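Local coordinates for protein cyclin-dependent kinase inhibitor 3 (Homo sapiens, PDB 1FPZ) that dephosphorylates phosphotyrosine and phosphoserine or phosphothreonine residues in proteins, among them the cyclin-dependent kinase CDK2, as a dual-specificity phosphatase, and may take part in cell cycle regulation, at residues W31-R36 against S40-L45; N91-Y96 against I101-H106; I138-Y141 against R146-L149; A151-L156 against H190-K195. The protein carries 1 engineered substitution. All blocks are in the same frame, centred on the assembly; numbering follows the deposited sequence.

Interaction 3 lies deepest, its centre about 4 Å from that of the chain, and is the one built round an anion: strand end and helix start meet beside a sulfate ion. Interactions 3 and 4 are buried, 1 and 2 partly buried. Interactions 1 and 2 work at the two outermost strands of the five-stranded sheet, interaction 1 through backbone bonds of a hairpin, interaction 2 mainly through side chains between a helix and strand 102-105. Interaction 4 shares helix 146-158 with interaction 3 but joins helix to helix, with a sulfur-aromatic contact and a weakly bonded arginine. Interaction 1 touches interactions 3 and 4, through I138 and through L154 and L155. Y96 of interaction 2 approaches H139.

Interaction 1. Residues W31-R36 against S40-L45; sequences WLSLSR and SQFLGL
S33 lies against one face of the F42 ring: its CA stands 3.7 Å from the ring centroid, a CH-pi contact displaced toward the rim, and its CB comes 3.3 Å from F42 CE2. With CG anti to the carbonyl carbon (chi1 -85°), F42 brings the ring back alongside the neighbouring strand, where the carbonyl of W31 meets its edge. On the same face of the sheet the six-membered part of the W31 indole passes close to G44, CE3 lying 3.3 Å from G44 N. In this beta hairpin L32 and L43 form an antiparallel hydrogen-bonded pair, with L32 N to L43 O at 2.7 Å and L43 N to L32 O at 2.8 Å. Past the last pair, L34 N donates to Q41 O at 3.1 Å. S33 OG, anti to its own N (chi1 153°), accepts from S35 N in an ST turn and also from S35 OG. An alanine at S33 would keep the CB under the ring but is likely to leave both S35 donors without this acceptor. W31-L34 belong to the CDK2-interacting region. The hairpin edges the sheet: G44 bonds to T136 and I138 of strand 136-139, while L34 and L43 pack on helix 146-158.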
loop_
_atom_site.group_PDB
_atom_site.type_symbol
_atom_site.label_atom_id
_atom_site.label_comp_id
_atom_site.label_asym_id
_atom_site.label_seq_id
_atom_site.Cartn_x
_atom_site.Cartn_y
_atom_site.Cartn_z
ATOM N N TRP A 31 -6.760 0.446 -9.213
ATOM C CA TRP A 31 -7.762 -0.012 -8.269
ATOM C C TRP A 31 -7.988 -1.531 -8.194
ATOM O O TRP A 31 -8.454 -2.147 -9.159
ATOM C CB TRP A 31 -9.075 0.723 -8.559
ATOM C CG TRP A 31 -9.032 2.239 -8.328
ATOM C CD1 TRP A 31 -8.988 3.218 -9.279
ATOM C CD2 TRP A 31 -9.099 2.915 -7.065
ATOM N NE1 TRP A 31 -9.034 4.460 -8.691
ATOM C CE2 TRP A 31 -9.098 4.304 -7.333
ATOM C CE3 TRP A 31 -9.158 2.478 -5.732
ATOM C CZ2 TRP A 31 -9.156 5.265 -6.317
ATOM C CZ3 TRP A 31 -9.218 3.427 -4.721
ATOM C CH2 TRP A 31 -9.217 4.811 -5.021
ATOM N N LEU A 32 -7.681 -2.114 -7.030
ATOM C CA LEU A 32 -7.831 -3.553 -6.809
ATOM C C LEU A 32 -9.235 -3.943 -6.318
ATOM O O LEU A 32 -9.693 -3.460 -5.283
ATOM C CB LEU A 32 -6.808 -4.032 -5.782
ATOM C CG LEU A 32 -6.894 -5.509 -5.326
ATOM C CD1 LEU A 32 -6.521 -6.437 -6.493
ATOM C CD2 LEU A 32 -5.882 -5.752 -4.202
ATOM N N SER A 33 -9.911 -4.817 -7.052
ATOM C CA SER A 33 -11.233 -5.249 -6.611
ATOM C C SER A 33 -11.043 -6.269 -5.497
ATOM O O SER A 33 -10.161 -7.118 -5.574
ATOM C CB SER A 33 -12.008 -5.878 -7.761
ATOM O OG SER A 33 -12.955 -6.807 -7.263
ATOM N N LEU A 34 -11.848 -6.168 -4.452
ATOM C CA LEU A 34 -11.734 -7.106 -3.338
ATOM C C LEU A 34 -12.868 -8.170 -3.377
ATOM O O LEU A 34 -13.044 -8.953 -2.442
ATOM C CB LEU A 34 -11.741 -6.310 -2.021
ATOM C CG LEU A 34 -10.615 -5.275 -1.800
ATOM C CD1 LEU A 34 -10.874 -4.441 -0.561
ATOM C CD2 LEU A 34 -9.293 -5.963 -1.670
ATOM N N SER A 35 -13.623 -8.222 -4.479
ATOM C CA SER A 35 -14.704 -9.201 -4.551
ATOM C C SER A 35 -14.236 -10.657 -4.339
ATOM O O SER A 35 -15.024 -11.487 -3.901
ATOM C CB SER A 35 -15.474 -9.080 -5.872
ATOM O OG SER A 35 -14.666 -9.484 -6.963
ATOM N N ARG A 36 -12.976 -10.978 -4.616
ATOM C CA ARG A 36 -12.512 -12.360 -4.421
ATOM C C ARG A 36 -12.427 -12.742 -2.946
ATOM O O ARG A 36 -12.118 -13.890 -2.612
ATOM C CB ARG A 36 -11.136 -12.584 -5.061
ATOM C CG ARG A 36 -11.115 -12.783 -6.587
ATOM C CD ARG A 36 -9.661 -13.063 -7.063
ATOM N NE ARG A 36 -9.532 -13.451 -8.477
ATOM C CZ ARG A 36 -9.404 -12.609 -9.505
ATOM N NH1 ARG A 36 -9.382 -11.297 -9.308
ATOM N NH2 ARG A 36 -9.287 -13.084 -10.738
ATOM N N SER A 40 -17.168 -5.616 -1.569
ATOM C CA SER A 40 -17.657 -4.744 -2.631
ATOM C C SER A 40 -16.700 -3.614 -2.983
ATOM O O SER A 40 -16.753 -3.042 -4.084
ATOM C CB SER A 40 -18.983 -4.140 -2.155
ATOM O OG SER A 40 -18.891 -3.726 -0.788
ATOM N N GLN A 41 -15.837 -3.295 -2.017
ATOM C CA GLN A 41 -14.848 -2.217 -2.120
ATOM C C GLN A 41 -13.635 -2.508 -3.003
ATOM O O GLN A 41 -13.335 -3.666 -3.308
ATOM C CB GLN A 41 -14.336 -1.849 -0.710
ATOM C CG GLN A 41 -15.310 -1.070 0.199
ATOM C CD GLN A 41 -15.172 0.464 0.094
ATOM O OE1 GLN A 41 -14.163 1.061 0.523
ATOM N NE2 GLN A 41 -16.191 1.103 -0.479
ATOM N N PHE A 42 -12.946 -1.427 -3.382
ATOM C CA PHE A 42 -11.738 -1.470 -4.201
ATOM C C PHE A 42 -10.622 -0.805 -3.402
ATOM O O PHE A 42 -10.869 0.145 -2.659
ATOM C CB PHE A 42 -11.921 -0.678 -5.507
ATOM C CG PHE A 42 -12.569 -1.457 -6.611
ATOM C CD1 PHE A 42 -13.925 -1.737 -6.577
ATOM C CD2 PHE A 42 -11.804 -1.965 -7.652
ATOM C CE1 PHE A 42 -14.521 -2.529 -7.582
ATOM C CE2 PHE A 42 -12.380 -2.742 -8.633
ATOM C CZ PHE A 42 -13.738 -3.029 -8.601
ATOM N N LEU A 43 -9.400 -1.283 -3.566
ATOM C CA LEU A 43 -8.272 -0.700 -2.866
ATOM C C LEU A 43 -7.329 -0.087 -3.888
ATOM O O LEU A 43 -6.944 -0.749 -4.855
ATOM C CB LEU A 43 -7.539 -1.782 -2.080
ATOM C CG LEU A 43 -6.274 -1.319 -1.344
ATOM C CD1 LEU A 43 -6.579 -0.200 -0.358
ATOM C CD2 LEU A 43 -5.715 -2.517 -0.623
ATOM N N GLY A 44 -6.947 1.168 -3.685
ATOM C CA GLY A 44 -6.031 1.808 -4.623
ATOM C C GLY A 44 -4.546 1.693 -4.296
ATOM O O GLY A 44 -4.162 1.741 -3.138
ATOM N N LEU A 45 -3.707 1.524 -5.322
ATOM C CA LEU A 45 -2.249 1.430 -5.165
ATOM C C LEU A 45 -1.580 2.362 -6.172
ATOM O O LEU A 45 -2.138 2.637 -7.246
ATOM C CB LEU A 45 -1.725 0.012 -5.395
ATOM C CG LEU A 45 -1.664 -1.009 -4.247
ATOM C CD1 LEU A 45 -2.996 -1.733 -4.106
ATOM C CD2 LEU A 45 -0.575 -2.028 -4.533
#

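Interaction 2. Residues N91-Y96 against I101-H106; sequences NLLDLY and IITHHH
Helix 92-98 leads through a tight turn into strand 102-105, an edge strand of the phosphatase sheet, and the two run nearly antiparallel, at 156°. The turn is closed where I101 N donates to Y96 O at 3.0 Å; the I101 side chain folds over the same carbonyl, with CB 3.2 Å from Y96 O. Next along the strand, T103 sends its two branches to different residues of the helix. OG1, beside the backbone N (chi1 -63°), sits in the plane of the Y96 ring at its edge and lies 3.1 Å from Y96 CB. This leaves CG2 anti to that N and meeting L93 CD1 at 3.3 Å, tighter than usual van der Waals contact. The same L93 methyl rests 3.8 Å from H105 CB, and the L93 side chain crosses those of T103 and H105 at about a right angle. The imidazole of H105 is held by NE2, which bonds to C79 O, while Y96 OH makes a weak hydrogen bond to H139 NE2. Thus a single backbone bond fixes the turn, and the rest is side-chain packing, mostly carbon on carbon, with the T103 hydroxyl oxygen against Y96 and the polar ends of Y96 and H105 directed to partners in other parts of the fold.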
loop_
_atom_site.group_PDB
_atom_site.type_symbol
_atom_site.label_atom_id
_atom_site.label_comp_id
_atom_site.label_asym_id
_atom_site.label_seq_id
_atom_site.Cartn_x
_atom_site.Cartn_y
_atom_site.Cartn_z
ATOM N N ASN A 91 8.206 16.385 3.434
ATOM C CA ASN A 91 6.992 16.792 4.126
ATOM C C ASN A 91 5.740 16.247 3.449
ATOM O O ASN A 91 4.671 16.873 3.472
ATOM C CB ASN A 91 6.921 18.313 4.216
ATOM C CG ASN A 91 6.977 18.971 2.862
ATOM O OD1 ASN A 91 7.899 18.718 2.079
ATOM N ND2 ASN A 91 5.994 19.818 2.569
ATOM N N LEU A 92 5.889 15.067 2.856
ATOM C CA LEU A 92 4.794 14.384 2.174
ATOM C C LEU A 92 3.645 14.211 3.146
ATOM O O LEU A 92 2.517 14.644 2.885
ATOM C CB LEU A 92 5.269 13.009 1.680
ATOM C CG LEU A 92 4.282 12.110 0.931
ATOM C CD1 LEU A 92 3.697 12.863 -0.246
ATOM C CD2 LEU A 92 4.991 10.862 0.461
ATOM N N LEU A 93 3.955 13.583 4.278
ATOM C CA LEU A 93 2.975 13.323 5.324
ATOM C C LEU A 93 2.269 14.616 5.731
ATOM O O LEU A 93 1.047 14.649 5.897
ATOM C CB LEU A 93 3.668 12.697 6.532
ATOM C CG LEU A 93 4.420 11.370 6.385
ATOM C CD1 LEU A 93 3.505 10.298 5.831
ATOM C CD2 LEU A 93 5.600 11.549 5.498
ATOM N N ASP A 94 3.058 15.681 5.881
ATOM C CA ASP A 94 2.547 16.999 6.257
ATOM C C ASP A 94 1.472 17.434 5.261
ATOM O O ASP A 94 0.328 17.738 5.617
ATOM C CB ASP A 94 3.649 18.078 6.186
ATOM C CG ASP A 94 4.842 17.817 7.101
ATOM O OD1 ASP A 94 5.677 18.749 7.206
ATOM O OD2 ASP A 94 4.963 16.718 7.698
ATOM N N LEU A 95 1.882 17.501 4.000
ATOM C CA LEU A 95 0.993 17.920 2.927
ATOM C C LEU A 95 -0.324 17.178 2.840
ATOM O O LEU A 95 -1.365 17.802 2.622
ATOM C CB LEU A 95 1.700 17.829 1.575
ATOM C CG LEU A 95 2.782 18.889 1.350
ATOM C CD1 LEU A 95 3.207 18.907 -0.113
ATOM C CD2 LEU A 95 2.240 20.261 1.746
ATOM N N TYR A 96 -0.286 15.857 3.001
ATOM C CA TYR A 96 -1.497 15.045 2.937
ATOM C C TYR A 96 -2.500 15.464 3.998
ATOM O O TYR A 96 -3.702 15.546 3.741
ATOM C CB TYR A 96 -1.197 13.552 3.183
ATOM C CG TYR A 96 -0.490 12.790 2.089
ATOM C CD1 TYR A 96 -0.183 11.440 2.261
ATOM C CD2 TYR A 96 -0.148 13.389 0.885
ATOM C CE1 TYR A 96 0.438 10.705 1.263
ATOM C CE2 TYR A 96 0.472 12.666 -0.116
ATOM C CZ TYR A 96 0.760 11.322 0.078
ATOM O OH TYR A 96 1.354 10.597 -0.914
ATOM N N ILE A 101 -6.474 14.703 4.388
ATOM C CA ILE A 101 -6.391 13.253 4.150
ATOM C C ILE A 101 -5.837 12.574 5.403
ATOM O O ILE A 101 -4.853 13.051 5.934
ATOM C CB ILE A 101 -5.396 12.945 3.010
ATOM C CG1 ILE A 101 -5.765 13.721 1.747
ATOM C CG2 ILE A 101 -5.351 11.427 2.746
ATOM C CD1 ILE A 101 -4.758 13.506 0.595
ATOM N N ILE A 102 -6.427 11.485 5.889
ATOM C CA ILE A 102 -5.827 10.842 7.056
ATOM C C ILE A 102 -4.655 10.003 6.549
ATOM O O ILE A 102 -4.797 9.176 5.646
ATOM C CB ILE A 102 -6.777 9.938 7.813
ATOM C CG1 ILE A 102 -8.029 10.714 8.208
ATOM C CG2 ILE A 102 -6.080 9.365 9.036
ATOM C CD1 ILE A 102 -8.937 10.995 7.006
ATOM N N THR A 103 -3.497 10.256 7.145
ATOM C CA THR A 103 -2.236 9.647 6.785
ATOM C C THR A 103 -1.766 8.544 7.750
ATOM O O THR A 103 -1.607 8.781 8.942
ATOM C CB THR A 103 -1.176 10.781 6.689
ATOM O OG1 THR A 103 -1.549 11.678 5.626
ATOM C CG2 THR A 103 0.207 10.243 6.393
ATOM N N HIS A 104 -1.548 7.347 7.197
ATOM C CA HIS A 104 -1.089 6.158 7.936
ATOM C C HIS A 104 0.346 5.819 7.524
ATOM O O HIS A 104 0.584 5.047 6.574
ATOM C CB HIS A 104 -1.985 4.973 7.576
ATOM C CG HIS A 104 -3.460 5.253 7.739
ATOM N ND1 HIS A 104 -4.201 4.755 8.791
ATOM C CD2 HIS A 104 -4.337 5.914 6.946
ATOM C CE1 HIS A 104 -5.471 5.080 8.630
ATOM N NE2 HIS A 104 -5.580 5.784 7.515
ATOM N N HIS A 105 1.326 6.376 8.218
ATOM C CA HIS A 105 2.699 6.082 7.837
ATOM C C HIS A 105 3.259 4.850 8.565
ATOM O O HIS A 105 3.416 4.863 9.781
ATOM C CB HIS A 105 3.588 7.284 8.128
ATOM C CG HIS A 105 5.022 7.078 7.740
ATOM N ND1 HIS A 105 6.076 7.441 8.555
ATOM C CD2 HIS A 105 5.574 6.556 6.619
ATOM C CE1 HIS A 105 7.213 7.147 7.953
ATOM N NE2 HIS A 105 6.937 6.610 6.778
ATOM N N HIS A 106 3.556 3.792 7.812
ATOM C CA HIS A 106 4.095 2.563 8.370
ATOM C C HIS A 106 5.311 2.153 7.554
ATOM O O HIS A 106 5.241 1.238 6.705
ATOM C CB HIS A 106 3.077 1.438 8.294
ATOM C CG HIS A 106 1.797 1.732 8.993
ATOM N ND1 HIS A 106 1.514 1.260 10.253
ATOM C CD2 HIS A 106 0.714 2.437 8.603
ATOM C CE1 HIS A 106 0.306 1.654 10.608
ATOM N NE2 HIS A 106 -0.204 2.367 9.622
#

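Interaction 3. Residues I138-Y141 against R146-L149; sequences IHSY and RSCL. Engineered in segment 138-141: S140 (natural residue Cys). With SO4 (sulfate ion), chain G.
S140 and R146 meet at the two ends of the phosphate-binding loop of the protein-tyrosine phosphatase family, which joins strand 136-139 to helix 146-158. S140 is an engineered replacement of the natural cysteine, the predicted phosphocysteine nucleophile. The packed part lies between strand and helix, where S140 OG is 3.0 Å from R146 CB. S147 OG, placed by a chi1 of -72° beside its own backbone N, stands 3.2 Å from S140 N at too poor an angle for a hydrogen bond. Nearby, I138 CD1 touches S147 O at 3.6 Å, and S147 also packs on L45 of the adjacent strand. H139 ND1 donates to a lone pair of S140 O, 2.5 Å away; the acceptor lies 22° out of the imidazole plane, and the short bond is not straight. Looser approaches are those of S140 CB, 3.8 Å from sulfate O4, and of Y141 CB, 3.7 Å from R146 NH2 at the guanidinium edge. The sulfate, probably from the crystallisation liquor, takes a bond from R146 N to O4 at 2.6 Å. The R146 side chain bends at chi3 (-74°) and sets the guanidinium edge-on to the ion; its NE bond to O1 is less certain. R146 NH1 also has a salt bridge to E83 and a hydrogen bond to I108 O. The grip on the sulfate thus rests on a backbone N-H at the helix start, consistent with a site for the substrate phosphate, and the positive end of the helix would probably add to the pull on an anion.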
loop_
_atom_site.group_PDB
_atom_site.type_symbol
_atom_site.label_atom_id
_atom_site.label_comp_id
_atom_site.label_asym_id
_atom_site.label_seq_id
_atom_site.Cartn_x
_atom_site.Cartn_y
_atom_site.Cartn_z
ATOM N N ILE A 138 -2.982 3.209 -1.136
ATOM C CA ILE A 138 -1.710 2.842 -0.505
ATOM C C ILE A 138 -0.559 2.981 -1.493
ATOM O O ILE A 138 -0.722 2.752 -2.678
ATOM C CB ILE A 138 -1.738 1.397 0.078
ATOM C CG1 ILE A 138 -1.449 0.344 -1.005
ATOM C CG2 ILE A 138 -3.120 1.115 0.649
ATOM C CD1 ILE A 138 -1.632 -1.069 -0.532
ATOM N N HIS A 139 0.612 3.371 -1.008
ATOM C CA HIS A 139 1.740 3.510 -1.903
ATOM C C HIS A 139 3.084 3.352 -1.229
ATOM O O HIS A 139 3.249 3.591 -0.038
ATOM C CB HIS A 139 1.702 4.871 -2.599
ATOM C CG HIS A 139 2.430 5.960 -1.861
ATOM N ND1 HIS A 139 3.783 5.903 -1.591
ATOM C CD2 HIS A 139 2.004 7.153 -1.387
ATOM C CE1 HIS A 139 4.159 7.015 -0.988
ATOM N NE2 HIS A 139 3.097 7.791 -0.850
ATOM N N SER A 140 4.045 2.963 -2.041
ATOM C CA SER A 140 5.425 2.769 -1.656
ATOM C C SER A 140 6.222 3.759 -2.513
ATOM O O SER A 140 5.835 4.912 -2.679
ATOM C CB SER A 140 5.841 1.358 -2.013
ATOM O OG SER A 140 5.881 0.556 -0.869
ATOM N N TYR A 141 7.330 3.284 -3.062
ATOM C CA TYR A 141 8.145 4.106 -3.941
ATOM C C TYR A 141 7.593 3.898 -5.357
ATOM O O TYR A 141 7.165 4.850 -6.013
ATOM C CB TYR A 141 9.613 3.666 -3.859
ATOM C CG TYR A 141 10.496 4.419 -4.831
ATOM C CD1 TYR A 141 11.595 3.800 -5.426
ATOM C CD2 TYR A 141 10.178 5.729 -5.217
ATOM C CE1 TYR A 141 12.356 4.459 -6.398
ATOM C CE2 TYR A 141 10.931 6.401 -6.182
ATOM C CZ TYR A 141 12.014 5.756 -6.773
ATOM O OH TYR A 141 12.712 6.396 -7.771
ATOM N N ARG A 146 6.430 -3.716 -1.887
ATOM C CA ARG A 146 6.038 -3.452 -0.528
ATOM C C ARG A 146 4.524 -3.259 -0.541
ATOM O O ARG A 146 3.829 -3.848 0.274
ATOM C CB ARG A 146 6.787 -2.220 0.002
ATOM C CG ARG A 146 8.266 -2.522 0.358
ATOM C CD ARG A 146 9.016 -1.314 0.940
ATOM N NE ARG A 146 9.336 -0.329 -0.085
ATOM C CZ ARG A 146 9.991 0.801 0.139
ATOM N NH1 ARG A 146 10.403 1.096 1.376
ATOM N NH2 ARG A 146 10.231 1.639 -0.867
ATOM N N SER A 147 4.013 -2.477 -1.485
ATOM C CA SER A 147 2.569 -2.246 -1.555
ATOM C C SER A 147 1.783 -3.494 -1.905
ATOM O O SER A 147 0.719 -3.734 -1.330
ATOM C CB SER A 147 2.233 -1.154 -2.567
ATOM O OG SER A 147 2.609 0.105 -2.076
ATOM N N CYS A 148 2.304 -4.298 -2.836
ATOM C CA CYS A 148 1.614 -5.522 -3.227
ATOM C C CYS A 148 1.686 -6.530 -2.113
ATOM O O CYS A 148 0.781 -7.353 -1.938
ATOM C CB CYS A 148 2.241 -6.110 -4.475
ATOM S SG CYS A 148 2.284 -4.917 -5.764
ATOM N N LEU A 149 2.767 -6.460 -1.339
ATOM C CA LEU A 149 2.946 -7.365 -0.208
ATOM C C LEU A 149 1.814 -7.129 0.799
ATOM O O LEU A 149 1.161 -8.075 1.250
ATOM C CB LEU A 149 4.305 -7.110 0.456
ATOM C CG LEU A 149 4.738 -7.920 1.669
ATOM C CD1 LEU A 149 5.333 -9.232 1.231
ATOM C CD2 LEU A 149 5.776 -7.135 2.434
HETATM S S SO4 G . 8.560 -1.443 -3.519
HETATM O O1 SO4 G . 9.056 -1.438 -2.153
HETATM O O2 SO4 G . 9.326 -2.478 -4.236
HETATM O O3 SO4 G . 8.704 -0.086 -4.105
HETATM O O4 SO4 G . 7.156 -1.884 -3.553
#

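Interaction 4. Residues A151-L156 against H190-K195; sequences AACLLL and HEFRDK
The F192 ring carries C153 over one face: SG stands 3.7 Å from the ring centroid, 32° off the normal, in a sulfur-aromatic contact, and it comes nearest to CD2 at 3.3 Å. C153 CB lies above that same face, offset toward the rim. L156 CD2 approaches the ring obliquely, 4.2 Å from F192 CD1. The second flat group, the guanidinium of R193, has L156 CB over one face, again displaced toward the rim and 4.2 Å from NH2. Here a turn of helix 146-158, the helix that starts at the phosphate-binding loop, meets the start of the C-terminal helix 192-197 in the helical layer of the phosphatase fold. F192 is the first residue of that short helix, and its CG, anti to the backbone N with chi1 153°, carries the ring across to the longer one. An alanine in place of F192 would probably open a gap between the two helices and leave C153 SG without its aromatic partner. R193 bends at chi2 (-106°) and brings NE and NH2 to L156 O, at 3.4 Å and 3.3 Å, both weak bonds. NH2 is held more firmly by the carbonyls of S159 and I162, just beyond the end of helix 146-158. Around the contact, L189 of helix 183-189 packs on C153 and L156, M123 of helix 116-131 touches C153, and C119 of that same helix meets F192.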
loop_
_atom_site.group_PDB
_atom_site.type_symbol
_atom_site.label_atom_id
_atom_site.label_comp_id
_atom_site.label_asym_id
_atom_site.label_seq_id
_atom_site.Cartn_x
_atom_site.Cartn_y
_atom_site.Cartn_z
ATOM N N ALA A 151 -1.053 -5.506 0.214
ATOM C CA ALA A 151 -2.330 -5.789 -0.445
ATOM C C ALA A 151 -2.583 -7.283 -0.414
ATOM O O ALA A 151 -3.657 -7.720 -0.042
ATOM C CB ALA A 151 -2.286 -5.305 -1.881
ATOM N N ALA A 152 -1.580 -8.071 -0.812
ATOM C CA ALA A 152 -1.724 -9.522 -0.841
ATOM C C ALA A 152 -1.901 -10.072 0.568
ATOM O O ALA A 152 -2.590 -11.072 0.778
ATOM C CB ALA A 152 -0.537 -10.132 -1.509
ATOM N N CYS A 153 -1.274 -9.427 1.538
ATOM C CA CYS A 153 -1.446 -9.852 2.919
ATOM C C CYS A 153 -2.902 -9.622 3.350
ATOM O O CYS A 153 -3.482 -10.445 4.044
ATOM C CB CYS A 153 -0.515 -9.056 3.830
ATOM S SG CYS A 153 0.975 -9.915 4.256
ATOM N N LEU A 154 -3.481 -8.495 2.928
ATOM C CA LEU A 154 -4.866 -8.142 3.282
ATOM C C LEU A 154 -5.842 -9.181 2.707
ATOM O O LEU A 154 -6.842 -9.493 3.330
ATOM C CB LEU A 154 -5.220 -6.730 2.769
ATOM C CG LEU A 154 -6.682 -6.243 2.998
ATOM C CD1 LEU A 154 -6.863 -5.782 4.437
ATOM C CD2 LEU A 154 -7.036 -5.062 2.072
ATOM N N LEU A 155 -5.553 -9.713 1.521
ATOM C CA LEU A 155 -6.426 -10.726 0.924
ATOM C C LEU A 155 -6.382 -11.982 1.800
ATOM O O LEU A 155 -7.428 -12.528 2.131
ATOM C CB LEU A 155 -6.005 -11.060 -0.515
ATOM C CG LEU A 155 -6.198 -9.887 -1.486
ATOM C CD1 LEU A 155 -5.757 -10.283 -2.873
ATOM C CD2 LEU A 155 -7.688 -9.465 -1.488
ATOM N N LEU A 156 -5.183 -12.434 2.179
ATOM C CA LEU A 156 -5.066 -13.605 3.052
ATOM C C LEU A 156 -5.747 -13.290 4.371
ATOM O O LEU A 156 -6.394 -14.141 4.990
ATOM C CB LEU A 156 -3.607 -13.924 3.342
ATOM C CG LEU A 156 -2.702 -14.625 2.339
ATOM C CD1 LEU A 156 -3.285 -14.665 0.938
ATOM C CD2 LEU A 156 -1.396 -13.900 2.357
ATOM N N HIS A 190 4.075 -16.638 2.129
ATOM C CA HIS A 190 3.922 -18.040 2.470
ATOM C C HIS A 190 4.340 -18.075 3.928
ATOM O O HIS A 190 5.494 -17.813 4.240
ATOM C CB HIS A 190 4.858 -18.917 1.624
ATOM C CG HIS A 190 4.445 -19.042 0.188
ATOM N ND1 HIS A 190 4.497 -17.989 -0.700
ATOM C CD2 HIS A 190 3.966 -20.096 -0.513
ATOM C CE1 HIS A 190 4.068 -18.390 -1.885
ATOM N NE2 HIS A 190 3.739 -19.666 -1.797
ATOM N N GLU A 191 3.387 -18.360 4.813
ATOM C CA GLU A 191 3.606 -18.431 6.270
ATOM C C GLU A 191 3.136 -17.188 7.019
ATOM O O GLU A 191 3.210 -17.153 8.245
ATOM C CB GLU A 191 5.086 -18.690 6.646
ATOM C CG GLU A 191 5.918 -17.431 6.991
ATOM C CD GLU A 191 7.139 -17.721 7.879
ATOM O OE1 GLU A 191 7.912 -16.778 8.164
ATOM O OE2 GLU A 191 7.324 -18.880 8.304
ATOM N N PHE A 192 2.671 -16.168 6.296
ATOM C CA PHE A 192 2.180 -14.961 6.954
ATOM C C PHE A 192 1.029 -15.343 7.881
ATOM O O PHE A 192 0.832 -14.729 8.930
ATOM C CB PHE A 192 1.716 -13.914 5.921
ATOM C CG PHE A 192 0.647 -12.978 6.438
ATOM C CD1 PHE A 192 -0.689 -13.370 6.452
ATOM C CD2 PHE A 192 0.979 -11.731 6.952
ATOM C CE1 PHE A 192 -1.673 -12.545 6.969
ATOM C CE2 PHE A 192 -0.005 -10.895 7.473
ATOM C CZ PHE A 192 -1.332 -11.306 7.482
ATOM N N ARG A 193 0.271 -16.359 7.476
ATOM C CA ARG A 193 -0.859 -16.853 8.255
ATOM C C ARG A 193 -0.368 -17.513 9.536
ATOM O O ARG A 193 -0.961 -17.359 10.606
ATOM C CB ARG A 193 -1.654 -17.877 7.440
ATOM C CG ARG A 193 -2.648 -17.303 6.463
ATOM C CD ARG A 193 -4.076 -17.494 6.975
ATOM N NE ARG A 193 -5.075 -17.144 5.966
ATOM C CZ ARG A 193 -5.114 -17.661 4.742
ATOM N NH1 ARG A 193 -4.209 -18.555 4.366
ATOM N NH2 ARG A 193 -6.054 -17.281 3.892
ATOM N N ASP A 194 0.719 -18.261 9.421
ATOM C CA ASP A 194 1.263 -18.931 10.583
ATOM C C ASP A 194 1.896 -17.906 11.525
ATOM O O ASP A 194 1.656 -17.936 12.736
ATOM C CB ASP A 194 2.270 -19.999 10.143
ATOM C CG ASP A 194 1.609 -21.151 9.392
ATOM O OD1 ASP A 194 0.667 -21.762 9.934
ATOM O OD2 ASP A 194 2.028 -21.452 8.260
ATOM N N LYS A 195 2.672 -16.975 10.974
ATOM C CA LYS A 195 3.307 -15.967 11.807
ATOM C C LYS A 195 2.244 -15.142 12.493
ATOM O O LYS A 195 2.352 -14.840 13.675
ATOM C CB LYS A 195 4.217 -15.073 10.976
ATOM C CG LYS A 195 5.621 -14.969 11.543
ATOM C CD LYS A 195 6.657 -15.294 10.488
ATOM C CE LYS A 195 6.616 -14.296 9.348
ATOM N NZ LYS A 195 6.940 -12.919 9.814
#